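Local coordinates for protein beta sliding clamp (Bartonella birtlesii LL-WM9, PDB 6DEG) that probably forms a ring-shaped homodimer around DNA that tethers DNA polymerases and other proteins to it and gives them processivity, at residues D56-V61 / T248-D253. Sequence-based numbering, arbitrary orientation.
Sequences DLDLEV and TSKLVD
Lys250 NZ makes a salt bridge with Asp58 OD1 at 2.9 Å, meeting the oxygen nearly along its C-O bond direction. The lysine chain crosses the carboxylate at a slant and bends at its last torsion (chi4 122°), which also brings NZ to a weak 3.3 Å hydrogen bond with the carbonyl oxygen Leu57 O. The other carboxylate oxygen, Asp58 OD2, pairs with Lys212 of helix 211-222, so Asp58 sits between two lysines, probably favouring its ionised form. Further along, Glu60 and Thr248 form an antiparallel hydrogen-bonded pair: Glu60 N donates to Thr248 O at 3.0 Å and Thr248 N to Glu60 O at 2.9 Å. A weak bond of 3.4 Å from Lys250 N to Asp58 O extends the contact into the turn just before strand 59-66. These bonds join that strand, from the N-terminal clamp domain, to strand 245-250 of the central domain, making one continuous antiparallel sheet across the domain boundary, as in other beta sliding clamps. The turn leading into strand 59-66 is held by an Asx motif in which Asp56 OD1 accepts Leu59 N at 2.6 Å. Next to the Glu60-Thr248 pair, Leu59 and Ser249 form a non-hydrogen-bonded pair, with Leu59 CD2 packed 3.4 Å from Ser249 CB. With chi1 at 166°, Ser249 OG swings to the carbonyl side of its residue and donates forward to Lys250 O, in the carbonyl plane and on a lone pair. Both side chains are buried against Ala213 of helix 211-222, and Leu59 also touches Phe247. On the other face, the partly exposed side chains of Glu60 and Thr248 run alongside each other in the same direction, OE2 of Glu60 lying 4.0 Å from OG1 of Thr248.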
# COMPACT_ATOMS: atom_id res chain seq x y z
N ASP B 56 -0.98 -5.00 -24.97
CA ASP B 56 0.45 -4.71 -24.93
C ASP B 56 1.18 -5.52 -25.99
O ASP B 56 2.34 -5.90 -25.81
CB ASP B 56 1.04 -4.98 -23.55
CG ASP B 56 1.08 -6.46 -23.19
OD1 ASP B 56 0.52 -7.30 -23.92
OD2 ASP B 56 1.69 -6.78 -22.15
N LEU B 57 0.48 -5.81 -27.09
CA LEU B 57 0.94 -6.63 -28.20
C LEU B 57 1.01 -8.11 -27.80
O LEU B 57 0.68 -8.99 -28.59
CB LEU B 57 2.29 -6.14 -28.73
CG LEU B 57 2.30 -4.69 -29.22
CD1 LEU B 57 3.67 -4.29 -29.73
CD2 LEU B 57 1.23 -4.47 -30.29
N ASP B 58 1.41 -8.38 -26.56
CA ASP B 58 1.49 -9.76 -26.07
C ASP B 58 0.18 -10.24 -25.45
O ASP B 58 -0.09 -11.45 -25.47
CB ASP B 58 2.63 -9.89 -25.06
CG ASP B 58 3.99 -9.61 -25.67
OD1 ASP B 58 4.24 -10.06 -26.82
OD2 ASP B 58 4.81 -8.93 -25.02
N LEU B 59 -0.64 -9.35 -24.90
CA LEU B 59 -1.91 -9.73 -24.29
C LEU B 59 -3.02 -8.82 -24.81
O LEU B 59 -2.76 -7.73 -25.32
CB LEU B 59 -1.87 -9.63 -22.76
CG LEU B 59 -0.79 -10.46 -22.06
CD1 LEU B 59 -0.78 -10.18 -20.55
CD2 LEU B 59 -0.98 -11.93 -22.35
N GLU B 60 -4.26 -9.28 -24.67
CA GLU B 60 -5.43 -8.48 -25.02
C GLU B 60 -6.59 -8.84 -24.11
O GLU B 60 -6.89 -10.02 -23.92
CB GLU B 60 -5.86 -8.69 -26.48
CG GLU B 60 -7.33 -8.33 -26.73
CD GLU B 60 -7.88 -8.90 -28.03
OE1 GLU B 60 -7.54 -8.37 -29.11
OE2 GLU B 60 -8.67 -9.88 -27.97
N VAL B 61 -7.24 -7.82 -23.55
CA VAL B 61 -8.45 -7.98 -22.75
C VAL B 61 -9.57 -7.16 -23.38
O VAL B 61 -9.36 -6.01 -23.78
CB VAL B 61 -8.24 -7.54 -21.28
CG1 VAL B 61 -9.43 -7.93 -20.44
CG2 VAL B 61 -6.98 -8.16 -20.72
N THR B 248 -6.85 -12.92 -24.20
CA THR B 248 -6.13 -13.65 -25.24
C THR B 248 -4.63 -13.40 -25.08
O THR B 248 -4.22 -12.28 -24.76
CB THR B 248 -6.61 -13.23 -26.64
OG1 THR B 248 -7.97 -13.65 -26.82
CG2 THR B 248 -5.76 -13.86 -27.72
N SER B 249 -3.82 -14.44 -25.30
CA SER B 249 -2.39 -14.35 -25.07
C SER B 249 -1.62 -15.15 -26.11
O SER B 249 -2.08 -16.19 -26.59
CB SER B 249 -2.02 -14.87 -23.68
OG SER B 249 -0.62 -15.09 -23.58
N LYS B 250 -0.42 -14.66 -26.43
CA LYS B 250 0.52 -15.42 -27.24
C LYS B 250 1.04 -16.61 -26.44
O LYS B 250 0.83 -16.74 -25.24
CB LYS B 250 1.69 -14.55 -27.68
CG LYS B 250 1.34 -13.46 -28.68
CD LYS B 250 2.58 -13.00 -29.42
CE LYS B 250 2.40 -11.61 -30.01
NZ LYS B 250 3.43 -10.67 -29.50
N LEU B 251 1.74 -17.50 -27.14
CA LEU B 251 2.36 -18.67 -26.52
C LEU B 251 3.87 -18.58 -26.65
O LEU B 251 4.40 -17.88 -27.52
CB LEU B 251 1.84 -19.96 -27.16
CG LEU B 251 0.35 -20.24 -26.99
CD1 LEU B 251 -0.09 -21.37 -27.90
CD2 LEU B 251 0.02 -20.57 -25.54
N VAL B 252 4.56 -19.30 -25.78
CA VAL B 252 6.02 -19.24 -25.74
C VAL B 252 6.61 -20.20 -26.76
O VAL B 252 6.11 -21.31 -26.97
CB VAL B 252 6.52 -19.56 -24.32
CG1 VAL B 252 8.04 -19.44 -24.25
CG2 VAL B 252 5.88 -18.63 -23.31
N ASP B 253 7.67 -19.75 -27.43
CA ASP B 253 8.45 -20.59 -28.34
C ASP B 253 9.55 -21.29 -27.55
O ASP B 253 10.43 -20.62 -26.98
CB ASP B 253 9.04 -19.76 -29.48